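Local coordinates for protein twin-arginine translocation pathway signal (Rhodoferax ferrireducens, PDB 5IM2) that probably serves as the periplasmic solute-binding component of a TRAP transporter, here holding a copurified benzoate between its two lobes, at residues 57-62 against 88-93; 121-126 against 154-159; 144-149 against 160-165. One frame throughout, in Å; residues are numbered along the deposited sequence.

Contact 1. Residues 57-62 against 88-93; sequences MAPQSN and YPAMQL
M57 and A90 are joined by the one hydrogen bond between residues 57-62 and 88-93: A90 N gives its proton to M57 O across 2.7 Å. The bond is weak despite the short distance, since the angle at the hydrogen is only 130°. The same carbonyl oxygen meets carbon as well, with P89 CB 3.3 Å from M57 O, so P89 and A90 both bear on this one backbone acceptor.

Apolar packing adds a small patch beside this bond. The P59 ring turns its CD atom to the other loop and lies 4.2 Å from P89 CB, and the A90 methyl stands a little farther from the same P59 CD. The join is small, 161 Å² in all.

Each loop also carries bonds of its own. A58 to S61 form a type I beta turn in which A58 O accepts two protons, one from S61 N and a second from the hydroxyl, S61 OG, 2.7 Å from A58 O. S61 is also the N-cap of the next helix, its OG bonded to W64 N. Within 88-93, Q92 N is hydrogen-bonded to P89 O at 2.9 Å.

The M57 side chain points away from 88-93, packs on V63 and V235 and touches the bound benzoate. The two loops follow the neighbouring parallel strands 49-55 and 83-88 of one sheet; 57-62 leads into helix 62-78, whose W64 touches both prolines, and 88-93 runs on toward helix 100-106.

Contact 2. Residues 121-126 against 154-159; sequences GRFPRI and LDEFKD
E156 thrusts its carboxylate against the backbone of F123 to I126, its chain running past that of R125 in the opposite direction. CG stands anti to the backbone N (chi1 176°), which carries the acid toward the other loop, and each oxygen takes a backbone proton through its syn lone pair: R125 N lies 2.9 Å from E156 OE2, and I126 N 2.8 Å from E156 OE1. R125 then folds back over the same acid. Its NE reaches E156 OE2 at 3.1 Å from above the carboxylate plane, so OE2 holds two protons of one residue, and a water bridges R125 NH2 to that oxygen.

The far end of the guanidinium grips D155 end-on, NH1 to OD1 and NH2 to OD2. The shorter arm is nearly straight at 174°, with R125 NH2 2.6 Å from D155 OD2; that oxygen is in the guanidinium plane but is approached from above its own carboxylate. One arginine thus links two successive acids in a salt-bridge network, which ties the loop after strand 111-114 to the loop joining helix 138-152 with strand 161-167 in a lobe of this family 7 solute-binding protein.

Beside the charges, the F123 and F157 rings form an offset stack, planes at 25° and centroids 4.7 Å apart. F157 CE1 sits over the rim of one F123 face, while R122 CG covers the centre of the opposite face. I126 CD1 meets the edge of the F157 ring at CE2, 4.0 Å away. R122 NH2 has only a long salt bridge to D159 OD2, 3.8 Å; its stronger partner is D102, and D159 bonds through OD1 to Y101.

Contact 3. Residues 144-149 against 160-165; sequences ACWEYM and TQVLAL
L165 and W146 carry most of this apolar contact, crossing at about a right angle where helix 144-149 lies against strand 161-165. L165 points its side chain at the helix and uses two parts of it. CD1 enters beside M149, 3.6 Å from M149 CG and as near to its CB, while the base of the chain, L165 CB, lies 3.9 Å from C145 SG. C145 and M149 are one helical turn apart, so the leucine packs on both along one flank of the helix.

W146 leaves the helix with CG anti to the backbone N (chi1 174°), which sends the six-membered part of its indole along the strand. There it meets backbone as much as side chain: CH2 has V162 O at its edge, in the ring plane, 3.7 Å away, and W146 CZ3 comes to 3.9 Å from A164 CA. The same CZ3 touches V162 CG1, and W146 CE3 approaches L165 CD1 obliquely at 4.0 Å. With an alanine in place of W146 the indole is gone, which is likely to open a gap between the V162-L165 backbone and the helix and to leave L165 CD1 without that neighbour.

L163 and A164 both pair with L265 of strand 262-267 in a classic beta bulge next to the indole. L289 and S292 also touch W146, from the side of helix 289-301. The short axes pass 7.8 Å apart at 134°, and the chain returns from helix 138-152 through the loop of residues 154-159 into outer strand 161-167: helix-on-sheet packing, as expected in the alpha/beta lobes of a periplasmic binding protein.

Overall arrangement
Contacts 2 and 3 form one continuous packed region, their centres 10 Å apart and their segments alternating along the chain. The R125 carbonyl oxygen probably accepts a hydrogen bond from Y148 OH, 2.8 Å away, and F157 packs its CB on V162 CG2 at 3.5 Å and its ring on M149. Contact 1 stands apart: its nearest atoms are about 13 Å from contact 2 and about 14 Å from contact 3. It belongs to the other edge of the same five-stranded sheet, whose outer strands are 83-88 and 161-167. Only contact 1 supplies a residue of the benzoate pocket, M57, whose side chain is about 4 Å from the ligand; the I126 side chain of contact 2 is about 14 Å from it.

Contact 1. Residues 57-62 against 88-93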
ATOM      1  N   MET A  57      -9.692   5.824   3.817  1.00 18.62           N
ATOM      2  CA  MET A  57      -8.948   6.361   4.944  1.00 17.60           C
ATOM      3  C   MET A  57      -9.847   7.216   5.823  1.00 20.46           C
ATOM      4  O   MET A  57     -10.753   7.902   5.343  1.00 23.98           O
ATOM      5  CB  MET A  57      -7.774   7.211   4.454  1.00 16.37           C
ATOM      6  CG  MET A  57      -6.740   6.449   3.632  1.00 17.06           C
ATOM      7  SD  MET A  57      -6.084   4.978   4.456  1.00 19.17           S
ATOM      8  CE  MET A  57      -5.232   5.706   5.865  1.00 27.93           C
ATOM      9  N   ALA A  58      -9.576   7.167   7.121  1.00 21.21           N
ATOM     10  CA  ALA A  58     -10.194   8.086   8.059  1.00 24.60           C
ATOM     11  C   ALA A  58      -9.666   9.493   7.827  1.00 24.05           C
ATOM     12  O   ALA A  58      -8.491   9.668   7.500  1.00 23.32           O
ATOM     13  CB  ALA A  58      -9.881   7.670   9.484  1.00 26.68           C
ATOM     14  N   PRO A  59     -10.487  10.525   8.035  1.00 23.48           N
ATOM     15  CA  PRO A  59      -9.968  11.890   7.835  1.00 23.54           C
ATOM     16  C   PRO A  59      -8.820  12.271   8.768  1.00 27.67           C
ATOM     17  O   PRO A  59      -7.966  13.079   8.382  1.00 24.31           O
ATOM     18  CB  PRO A  59     -11.199  12.780   8.061  1.00 30.89           C
ATOM     19  CG  PRO A  59     -12.147  11.963   8.817  1.00 28.89           C
ATOM     20  CD  PRO A  59     -11.902  10.524   8.416  1.00 23.06           C
ATOM     21  N   GLN A  60      -8.730  11.694   9.962  1.00 24.21           N
ATOM     22  CA  GLN A  60      -7.672  12.080  10.886  1.00 29.21           C
ATOM     23  C   GLN A  60      -6.371  11.298  10.668  1.00 40.30           C
ATOM     24  O   GLN A  60      -5.511  11.265  11.554  1.00 58.61           O
ATOM     25  CB  GLN A  60      -8.165  11.937  12.325  1.00 31.96           C
ATOM     26  CG  GLN A  60      -9.225  12.995  12.675  1.00 45.63           C
ATOM     27  CD  GLN A  60      -8.815  14.410  12.241  1.00 48.73           C
ATOM     28  OE1 GLN A  60      -7.736  14.886  12.593  1.00 47.15           O
ATOM     29  NE2 GLN A  60      -9.665  15.067  11.448  1.00 47.39           N
ATOM     30  N   SER A  61      -6.180  10.740   9.494  1.00 29.00           N
ATOM     31  CA  SER A  61      -5.038   9.890   9.200  1.00 22.89           C
ATOM     32  C   SER A  61      -3.937  10.679   8.521  1.00 27.52           C
ATOM     33  O   SER A  61      -4.196  11.685   7.865  1.00 19.54           O
ATOM     34  CB  SER A  61      -5.450   8.750   8.280  1.00 24.79           C
ATOM     35  OG  SER A  61      -5.892   9.269   7.028  1.00 19.40           O
ATOM     36  N   ASN A  62      -2.706  10.160   8.647  1.00 24.82           N
ATOM     37  CA  ASN A  62      -1.555  10.693   7.922  1.00 20.33           C
ATOM     38  C   ASN A  62      -1.826  10.748   6.422  1.00 20.25           C
ATOM     39  O   ASN A  62      -1.508  11.737   5.764  1.00 21.03           O
ATOM     40  CB  ASN A  62      -0.312   9.827   8.215  1.00 20.77           C
ATOM     41  CG  ASN A  62       0.879  10.178   7.341  1.00 31.35           C
ATOM     42  OD1 ASN A  62       1.275  11.347   7.249  1.00 25.06           O
ATOM     43  ND2 ASN A  62       1.484   9.161   6.721  1.00 24.49           N
ATOM     44  N   TYR A  88     -14.374  12.603  -0.345  1.00 19.47           N
ATOM     45  CA  TYR A  88     -15.102  11.731   0.580  1.00 22.66           C
ATOM     46  C   TYR A  88     -14.163  10.698   1.190  1.00 21.35           C
ATOM     47  O   TYR A  88     -13.722   9.768   0.480  1.00 18.89           O
ATOM     48  CB  TYR A  88     -16.251  11.062  -0.146  1.00 21.57           C
ATOM     49  CG  TYR A  88     -17.233  12.074  -0.672  1.00 22.25           C
ATOM     50  CD1 TYR A  88     -18.135  12.690   0.176  1.00 22.70           C
ATOM     51  CD2 TYR A  88     -17.237  12.435  -2.004  1.00 21.77           C
ATOM     52  CE1 TYR A  88     -19.042  13.621  -0.296  1.00 23.96           C
ATOM     53  CE2 TYR A  88     -18.150  13.362  -2.487  1.00 22.93           C
ATOM     54  CZ  TYR A  88     -19.037  13.961  -1.620  1.00 23.99           C
ATOM     55  OH  TYR A  88     -19.958  14.905  -2.055  1.00 26.29           O
ATOM     56  N   PRO A  89     -13.775  10.849   2.451  1.00 22.39           N
ATOM     57  CA  PRO A  89     -12.989   9.818   3.129  1.00 22.08           C
ATOM     58  C   PRO A  89     -13.899   8.723   3.697  1.00 21.93           C
ATOM     59  O   PRO A  89     -15.110   8.789   3.590  1.00 20.00           O
ATOM     60  CB  PRO A  89     -12.298  10.596   4.235  1.00 20.35           C
ATOM     61  CG  PRO A  89     -13.338  11.646   4.620  1.00 23.84           C
ATOM     62  CD  PRO A  89     -14.096  11.979   3.352  1.00 24.00           C
ATOM     63  N   ALA A  90     -13.272   7.707   4.314  1.00 22.52           N
ATOM     64  CA  ALA A  90     -13.971   6.781   5.217  1.00 21.73           C
ATOM     65  C   ALA A  90     -15.148   6.080   4.525  1.00 21.59           C
ATOM     66  O   ALA A  90     -16.214   5.827   5.125  1.00 22.75           O
ATOM     67  CB  ALA A  90     -14.422   7.526   6.463  1.00 24.72           C
ATOM     68  N   MET A  91     -14.964   5.790   3.240  1.00 19.86           N
ATOM     69  CA  MET A  91     -16.000   5.189   2.386  1.00 23.17           C
ATOM     70  C   MET A  91     -17.360   5.867   2.541  1.00 27.78           C
ATOM     71  O   MET A  91     -18.402   5.220   2.484  1.00 26.72           O
ATOM     72  CB  MET A  91     -16.129   3.689   2.666  1.00 23.02           C
ATOM     73  CG  MET A  91     -14.880   2.894   2.339  1.00 24.07           C
ATOM     74  SD  MET A  91     -14.288   3.062   0.640  1.00 21.51           S
ATOM     75  CE  MET A  91     -15.676   2.572  -0.332  1.00 25.74           C
ATOM     76  N   GLN A  92     -17.373   7.200   2.668  1.00 21.79           N
ATOM     77  CA  GLN A  92     -18.622   7.888   2.997  1.00 28.28           C
ATOM     78  C   GLN A  92     -19.661   7.801   1.897  1.00 32.93           C
ATOM     79  O   GLN A  92     -20.846   8.017   2.168  1.00 37.14           O
ATOM     80  CB  GLN A  92     -18.365   9.364   3.279  1.00 22.08           C
ATOM     81  CG  GLN A  92     -17.879   9.587   4.669  1.00 24.19           C
ATOM     82  CD  GLN A  92     -17.346  10.955   4.849  1.00 25.47           C
ATOM     83  OE1 GLN A  92     -17.371  11.789   3.922  1.00 24.30           O
ATOM     84  NE2 GLN A  92     -16.854  11.221   6.035  1.00 31.71           N
ATOM     85  N   LEU A  93     -19.256   7.528   0.664  1.00 27.74           N
ATOM     86  CA  LEU A  93     -20.201   7.380  -0.431  1.00 28.74           C
ATOM     87  C   LEU A  93     -20.684   5.950  -0.613  1.00 39.52           C
ATOM     88  O   LEU A  93     -21.343   5.658  -1.614  1.00 45.73           O
ATOM     89  CB  LEU A  93     -19.585   7.870  -1.726  1.00 30.87           C
ATOM     90  CG  LEU A  93     -19.195   9.335  -1.790  1.00 36.94           C
ATOM     91  CD1 LEU A  93     -18.751   9.639  -3.208  1.00 42.33           C
ATOM     92  CD2 LEU A  93     -20.363  10.229  -1.365  1.00 33.02           C
TER

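Contact 2. Residues 121-126 against 154-159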
ATOM      1  N   GLY A 121      -6.796 -11.200  -6.972  1.00 39.81           N
ATOM      2  CA  GLY A 121      -6.345 -11.624  -8.291  1.00 32.76           C
ATOM      3  C   GLY A 121      -6.759 -10.781  -9.491  1.00 33.66           C
ATOM      4  O   GLY A 121      -6.581 -11.210 -10.632  1.00 29.78           O
ATOM      5  N   ARG A 122      -7.283  -9.572  -9.266  1.00 25.22           N
ATOM      6  CA  ARG A 122      -7.629  -8.668 -10.364  1.00 21.12           C
ATOM      7  C   ARG A 122      -6.394  -8.009 -10.982  1.00 15.28           C
ATOM      8  O   ARG A 122      -6.362  -7.759 -12.192  1.00 24.02           O
ATOM      9  CB  ARG A 122      -8.572  -7.579  -9.861  1.00 19.31           C
ATOM     10  CG  ARG A 122      -8.899  -6.466 -10.824  1.00 31.06           C
ATOM     11  CD  ARG A 122     -10.122  -6.753 -11.672  1.00 45.88           C
ATOM     12  NE  ARG A 122     -10.630  -5.513 -12.261  1.00 56.47           N
ATOM     13  CZ  ARG A 122     -11.547  -4.712 -11.706  1.00 49.05           C
ATOM     14  NH1 ARG A 122     -12.110  -5.001 -10.529  1.00 37.86           N
ATOM     15  NH2 ARG A 122     -11.922  -3.611 -12.346  1.00 38.96           N
ATOM     16  N   PHE A 123      -5.384  -7.701 -10.173  1.00 20.23           N
ATOM     17  CA  PHE A 123      -4.201  -6.960 -10.622  1.00 17.36           C
ATOM     18  C   PHE A 123      -2.954  -7.779 -10.295  1.00 17.29           C
ATOM     19  O   PHE A 123      -2.178  -7.444  -9.401  1.00 16.47           O
ATOM     20  CB  PHE A 123      -4.143  -5.569  -9.992  1.00 19.99           C
ATOM     21  CG  PHE A 123      -5.377  -4.780 -10.174  1.00 15.35           C
ATOM     22  CD1 PHE A 123      -5.692  -4.230 -11.422  1.00 21.76           C
ATOM     23  CD2 PHE A 123      -6.273  -4.597  -9.121  1.00 19.25           C
ATOM     24  CE1 PHE A 123      -6.858  -3.494 -11.612  1.00 23.92           C
ATOM     25  CE2 PHE A 123      -7.425  -3.861  -9.305  1.00 23.11           C
ATOM     26  CZ  PHE A 123      -7.719  -3.294 -10.555  1.00 26.34           C
ATOM     27  N   PRO A 124      -2.737  -8.884 -11.017  1.00 19.21           N
ATOM     28  CA  PRO A 124      -1.673  -9.807 -10.616  1.00 18.17           C
ATOM     29  C   PRO A 124      -0.274  -9.267 -10.805  1.00 16.87           C
ATOM     30  O   PRO A 124       0.604  -9.609 -10.010  1.00 16.29           O
ATOM     31  CB  PRO A 124      -1.922 -11.027 -11.506  1.00 17.23           C
ATOM     32  CG  PRO A 124      -2.654 -10.507 -12.691  1.00 22.32           C
ATOM     33  CD  PRO A 124      -3.520  -9.398 -12.150  1.00 21.36           C
ATOM     34  N   ARG A 125      -0.006  -8.456 -11.828  1.00 16.33           N
ATOM     35  CA  ARG A 125       1.399  -8.135 -12.089  1.00 16.40           C
ATOM     36  C   ARG A 125       1.978  -7.092 -11.125  1.00 17.46           C
ATOM     37  O   ARG A 125       3.185  -7.118 -10.835  1.00 14.56           O
ATOM     38  CB  ARG A 125       1.555  -7.664 -13.531  1.00 15.65           C
ATOM     39  CG  ARG A 125       1.415  -8.759 -14.536  1.00 16.07           C
ATOM     40  CD  ARG A 125       1.257  -8.225 -15.926  1.00 26.72           C
ATOM     41  NE  ARG A 125      -0.098  -7.769 -16.144  1.00 20.97           N
ATOM     42  CZ  ARG A 125      -0.591  -7.412 -17.327  1.00 28.78           C
ATOM     43  NH1 ARG A 125       0.175  -7.418 -18.414  1.00 31.69           N
ATOM     44  NH2 ARG A 125      -1.851  -7.029 -17.416  1.00 30.19           N
ATOM     45  N   ILE A 126       1.157  -6.168 -10.608  1.00 16.41           N
ATOM     46  CA  ILE A 126       1.688  -5.168  -9.695  1.00 16.89           C
ATOM     47  C   ILE A 126       2.102  -5.795  -8.367  1.00 15.17           C
ATOM     48  O   ILE A 126       2.862  -5.195  -7.588  1.00 14.14           O
ATOM     49  CB  ILE A 126       0.666  -4.036  -9.482  1.00 16.01           C
ATOM     50  CG1 ILE A 126       1.357  -2.861  -8.811  1.00 17.33           C
ATOM     51  CG2 ILE A 126      -0.522  -4.489  -8.672  1.00 16.97           C
ATOM     52  CD1 ILE A 126       0.414  -1.679  -8.511  1.00 27.47           C
ATOM     53  N   LEU A 154       1.163  -2.175 -18.976  1.00 26.45           N
ATOM     54  CA  LEU A 154       0.294  -1.032 -19.210  1.00 25.98           C
ATOM     55  C   LEU A 154      -1.164  -1.450 -19.326  1.00 28.94           C
ATOM     56  O   LEU A 154      -2.056  -0.655 -19.016  1.00 35.26           O
ATOM     57  CB  LEU A 154       0.761  -0.290 -20.456  1.00 33.91           C
ATOM     58  CG  LEU A 154       0.065   1.025 -20.794  1.00 31.23           C
ATOM     59  CD1 LEU A 154       0.279   2.088 -19.715  1.00 35.88           C
ATOM     60  CD2 LEU A 154       0.573   1.485 -22.141  1.00 38.23           C
ATOM     61  N   ASP A 155      -1.434  -2.691 -19.729  1.00 23.94           N
ATOM     62  CA  ASP A 155      -2.822  -3.109 -19.895  1.00 25.00           C
ATOM     63  C   ASP A 155      -3.498  -3.480 -18.579  1.00 25.54           C
ATOM     64  O   ASP A 155      -4.717  -3.645 -18.562  1.00 26.94           O
ATOM     65  CB  ASP A 155      -2.902  -4.301 -20.832  1.00 34.41           C
ATOM     66  CG  ASP A 155      -2.096  -5.457 -20.331  1.00 43.28           C
ATOM     67  OD1 ASP A 155      -0.851  -5.410 -20.476  1.00 53.86           O
ATOM     68  OD2 ASP A 155      -2.697  -6.392 -19.768  1.00 47.47           O
ATOM     69  N   GLU A 156      -2.750  -3.608 -17.475  1.00 19.96           N
ATOM     70  CA  GLU A 156      -3.342  -4.072 -16.220  1.00 15.76           C
ATOM     71  C   GLU A 156      -4.345  -3.079 -15.658  1.00 16.46           C
ATOM     72  O   GLU A 156      -5.323  -3.490 -15.011  1.00 21.93           O
ATOM     73  CB  GLU A 156      -2.245  -4.356 -15.174  1.00 18.29           C
ATOM     74  CG  GLU A 156      -2.733  -4.755 -13.774  1.00 20.35           C
ATOM     75  CD  GLU A 156      -1.829  -5.797 -13.110  1.00 17.68           C
ATOM     76  OE1 GLU A 156      -1.181  -5.480 -12.064  1.00 19.87           O
ATOM     77  OE2 GLU A 156      -1.751  -6.927 -13.648  1.00 23.81           O
ATOM     78  N   PHE A 157      -4.119  -1.788 -15.880  1.00 20.74           N
ATOM     79  CA  PHE A 157      -5.010  -0.745 -15.399  1.00 17.76           C
ATOM     80  C   PHE A 157      -5.613   0.050 -16.553  1.00 23.79           C
ATOM     81  O   PHE A 157      -5.957   1.221 -16.381  1.00 25.23           O
ATOM     82  CB  PHE A 157      -4.278   0.214 -14.468  1.00 17.73           C
ATOM     83  CG  PHE A 157      -3.856  -0.381 -13.128  1.00 26.57           C
ATOM     84  CD1 PHE A 157      -4.794  -0.662 -12.136  1.00 25.27           C
ATOM     85  CD2 PHE A 157      -2.515  -0.597 -12.844  1.00 31.29           C
ATOM     86  CE1 PHE A 157      -4.401  -1.166 -10.914  1.00 23.21           C
ATOM     87  CE2 PHE A 157      -2.124  -1.119 -11.605  1.00 32.48           C
ATOM     88  CZ  PHE A 157      -3.067  -1.391 -10.648  1.00 24.96           C
ATOM     89  N   LYS A 158      -5.727  -0.555 -17.731  1.00 24.85           N
ATOM     90  CA  LYS A 158      -6.074   0.216 -18.924  1.00 27.44           C
ATOM     91  C   LYS A 158      -7.508   0.714 -18.904  1.00 22.37           C
ATOM     92  O   LYS A 158      -7.868   1.547 -19.752  1.00 26.06           O
ATOM     93  CB  LYS A 158      -5.842  -0.612 -20.188  1.00 30.73           C
ATOM     94  CG  LYS A 158      -6.721  -1.848 -20.304  1.00 34.49           C
ATOM     95  CD  LYS A 158      -6.467  -2.570 -21.622  1.00 44.45           C
ATOM     96  CE  LYS A 158      -7.514  -3.633 -21.881  1.00 57.83           C
ATOM     97  NZ  LYS A 158      -6.928  -4.999 -21.926  1.00 76.75           N
ATOM     98  N   ASP A 159      -8.317   0.268 -17.940  1.00 20.40           N
ATOM     99  CA  ASP A 159      -9.696   0.709 -17.861  1.00 19.55           C
ATOM    100  C   ASP A 159      -9.851   1.970 -17.018  1.00 19.90           C
ATOM    101  O   ASP A 159     -10.972   2.484 -16.903  1.00 20.64           O
ATOM    102  CB  ASP A 159     -10.608  -0.425 -17.355  1.00 27.02           C
ATOM    103  CG  ASP A 159     -10.081  -1.131 -16.119  1.00 33.20           C
ATOM    104  OD1 ASP A 159      -8.933  -0.875 -15.716  1.00 25.95           O
ATOM    105  OD2 ASP A 159     -10.830  -1.975 -15.566  1.00 34.11           O
TER
HETATM  106  O   HOH W   1      -3.708  -7.799 -15.353  1.00 26.56           O

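Contact 3. Residues 144-149 against 160-165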
ATOM      1  N   ALA A 144       9.840   3.012  -8.801  1.00 14.41           N
ATOM      2  CA  ALA A 144       9.991   1.753  -9.532  1.00 14.44           C
ATOM      3  C   ALA A 144       8.653   1.168  -9.940  1.00 15.29           C
ATOM      4  O   ALA A 144       8.513   0.636 -11.043  1.00 15.09           O
ATOM      5  CB  ALA A 144      10.776   0.752  -8.676  1.00 12.65           C
ATOM      6  N   CYS A 145       7.658   1.242  -9.054  1.00 13.04           N
ATOM      7  CA  CYS A 145       6.323   0.738  -9.364  1.00 15.47           C
ATOM      8  C   CYS A 145       5.721   1.486 -10.544  1.00 17.11           C
ATOM      9  O   CYS A 145       5.163   0.871 -11.464  1.00 15.72           O
ATOM     10  CB  CYS A 145       5.429   0.859  -8.126  1.00 19.83           C
ATOM     11  SG  CYS A 145       3.851   0.002  -8.260  1.00 20.63           S
ATOM     12  N   TRP A 146       5.828   2.815 -10.542  1.00 16.21           N
ATOM     13  CA  TRP A 146       5.313   3.596 -11.667  1.00 15.15           C
ATOM     14  C   TRP A 146       5.923   3.128 -12.992  1.00 17.23           C
ATOM     15  O   TRP A 146       5.200   2.799 -13.955  1.00 17.33           O
ATOM     16  CB  TRP A 146       5.579   5.095 -11.472  1.00 18.63           C
ATOM     17  CG  TRP A 146       5.157   5.822 -12.713  1.00 17.83           C
ATOM     18  CD1 TRP A 146       5.951   6.182 -13.787  1.00 17.11           C
ATOM     19  CD2 TRP A 146       3.830   6.226 -13.055  1.00 17.11           C
ATOM     20  NE1 TRP A 146       5.194   6.800 -14.750  1.00 19.45           N
ATOM     21  CE2 TRP A 146       3.886   6.830 -14.334  1.00 18.56           C
ATOM     22  CE3 TRP A 146       2.600   6.165 -12.399  1.00 19.51           C
ATOM     23  CZ2 TRP A 146       2.769   7.331 -14.960  1.00 22.99           C
ATOM     24  CZ3 TRP A 146       1.485   6.675 -13.033  1.00 18.25           C
ATOM     25  CH2 TRP A 146       1.579   7.259 -14.287  1.00 19.98           C
ATOM     26  N   GLU A 147       7.254   3.079 -13.046  1.00 15.55           N
ATOM     27  CA  GLU A 147       7.949   2.731 -14.282  1.00 14.88           C
ATOM     28  C   GLU A 147       7.657   1.297 -14.707  1.00 17.63           C
ATOM     29  O   GLU A 147       7.431   1.028 -15.893  1.00 20.91           O
ATOM     30  CB  GLU A 147       9.453   2.948 -14.131  1.00 14.56           C
ATOM     31  CG  GLU A 147      10.195   2.623 -15.415  1.00 23.59           C
ATOM     32  CD  GLU A 147      11.668   3.036 -15.434  1.00 34.18           C
ATOM     33  OE1 GLU A 147      12.154   3.711 -14.507  1.00 27.86           O
ATOM     34  OE2 GLU A 147      12.344   2.669 -16.411  1.00 27.67           O
ATOM     35  N   TYR A 148       7.609   0.378 -13.749  1.00 13.33           N
ATOM     36  CA  TYR A 148       7.229  -1.010 -14.036  1.00 14.45           C
ATOM     37  C   TYR A 148       5.861  -1.104 -14.717  1.00 19.81           C
ATOM     38  O   TYR A 148       5.694  -1.793 -15.730  1.00 17.69           O
ATOM     39  CB  TYR A 148       7.240  -1.800 -12.726  1.00 15.31           C
ATOM     40  CG  TYR A 148       6.778  -3.247 -12.759  1.00 15.12           C
ATOM     41  CD1 TYR A 148       5.439  -3.547 -12.577  1.00 18.42           C
ATOM     42  CD2 TYR A 148       7.668  -4.286 -12.894  1.00 18.40           C
ATOM     43  CE1 TYR A 148       4.971  -4.870 -12.561  1.00 15.72           C
ATOM     44  CE2 TYR A 148       7.220  -5.628 -12.872  1.00 15.25           C
ATOM     45  CZ  TYR A 148       5.861  -5.895 -12.680  1.00 17.13           C
ATOM     46  OH  TYR A 148       5.364  -7.180 -12.619  1.00 17.28           O
ATOM     47  N   MET A 149       4.843  -0.466 -14.152  1.00 16.76           N
ATOM     48  CA  MET A 149       3.522  -0.639 -14.742  1.00 18.88           C
ATOM     49  C   MET A 149       3.462   0.018 -16.113  1.00 19.38           C
ATOM     50  O   MET A 149       2.850  -0.518 -17.046  1.00 21.77           O
ATOM     51  CB  MET A 149       2.444  -0.086 -13.813  1.00 21.64           C
ATOM     52  CG  MET A 149       2.358  -0.849 -12.503  1.00 23.54           C
ATOM     53  SD  MET A 149       2.090  -2.663 -12.645  1.00 25.49           S
ATOM     54  CE  MET A 149       0.481  -2.755 -13.420  1.00 29.65           C
ATOM     55  N   THR A 160      -8.745   2.526 -16.502  1.00 17.65           N
ATOM     56  CA  THR A 160      -8.757   3.828 -15.856  1.00 21.73           C
ATOM     57  C   THR A 160      -7.578   4.640 -16.362  1.00 25.23           C
ATOM     58  O   THR A 160      -6.712   4.148 -17.094  1.00 22.77           O
ATOM     59  CB  THR A 160      -8.705   3.721 -14.313  1.00 17.11           C
ATOM     60  OG1 THR A 160      -7.485   3.091 -13.871  1.00 18.32           O
ATOM     61  CG2 THR A 160      -9.951   2.975 -13.796  1.00 20.70           C
ATOM     62  N   GLN A 161      -7.567   5.903 -15.971  1.00 21.33           N
ATOM     63  CA  GLN A 161      -6.411   6.773 -16.147  1.00 18.46           C
ATOM     64  C   GLN A 161      -5.626   6.762 -14.833  1.00 19.11           C
ATOM     65  O   GLN A 161      -6.053   7.347 -13.836  1.00 19.70           O
ATOM     66  CB  GLN A 161      -6.880   8.173 -16.553  1.00 23.99           C
ATOM     67  CG  GLN A 161      -5.811   9.233 -16.651  1.00 26.66           C
ATOM     68  CD  GLN A 161      -4.782   8.976 -17.721  1.00 28.65           C
ATOM     69  OE1 GLN A 161      -3.645   9.431 -17.604  1.00 39.16           O
ATOM     70  NE2 GLN A 161      -5.159   8.280 -18.767  1.00 26.84           N
ATOM     71  N   VAL A 162      -4.494   6.064 -14.813  1.00 17.15           N
ATOM     72  CA  VAL A 162      -3.702   5.992 -13.591  1.00 13.63           C
ATOM     73  C   VAL A 162      -2.890   7.267 -13.437  1.00 18.21           C
ATOM     74  O   VAL A 162      -2.103   7.653 -14.316  1.00 19.23           O
ATOM     75  CB  VAL A 162      -2.814   4.748 -13.565  1.00 16.02           C
ATOM     76  CG1 VAL A 162      -1.899   4.722 -12.325  1.00 15.23           C
ATOM     77  CG2 VAL A 162      -3.712   3.509 -13.535  1.00 23.07           C
ATOM     78  N   LEU A 163      -3.113   7.937 -12.317  1.00 19.38           N
ATOM     79  CA  LEU A 163      -2.399   9.149 -11.978  1.00 18.81           C
ATOM     80  C   LEU A 163      -1.127   8.891 -11.192  1.00 16.69           C
ATOM     81  O   LEU A 163      -0.168   9.649 -11.351  1.00 18.89           O
ATOM     82  CB  LEU A 163      -3.315  10.069 -11.164  1.00 22.27           C
ATOM     83  CG  LEU A 163      -4.696  10.336 -11.754  1.00 17.76           C
ATOM     84  CD1 LEU A 163      -5.481  11.358 -10.900  1.00 18.83           C
ATOM     85  CD2 LEU A 163      -4.634  10.835 -13.185  1.00 22.65           C
ATOM     86  N   ALA A 164      -1.091   7.860 -10.343  1.00 14.27           N
ATOM     87  CA  ALA A 164       0.071   7.552  -9.522  1.00 14.11           C
ATOM     88  C   ALA A 164      -0.040   6.135  -8.992  1.00 16.92           C
ATOM     89  O   ALA A 164      -1.140   5.566  -8.905  1.00 14.80           O
ATOM     90  CB  ALA A 164       0.237   8.556  -8.368  1.00 16.59           C
ATOM     91  N   LEU A 165       1.135   5.580  -8.656  1.00 14.20           N
ATOM     92  CA  LEU A 165       1.325   4.242  -8.099  1.00 12.78           C
ATOM     93  C   LEU A 165       2.380   4.334  -7.007  1.00 16.94           C
ATOM     94  O   LEU A 165       3.391   5.009  -7.204  1.00 19.08           O
ATOM     95  CB  LEU A 165       1.800   3.246  -9.171  1.00 16.25           C
ATOM     96  CG  LEU A 165       0.762   2.901 -10.214  1.00 16.82           C
ATOM     97  CD1 LEU A 165       1.487   2.454 -11.479  1.00 19.46           C
ATOM     98  CD2 LEU A 165      -0.195   1.811  -9.686  1.00 18.42           C
TER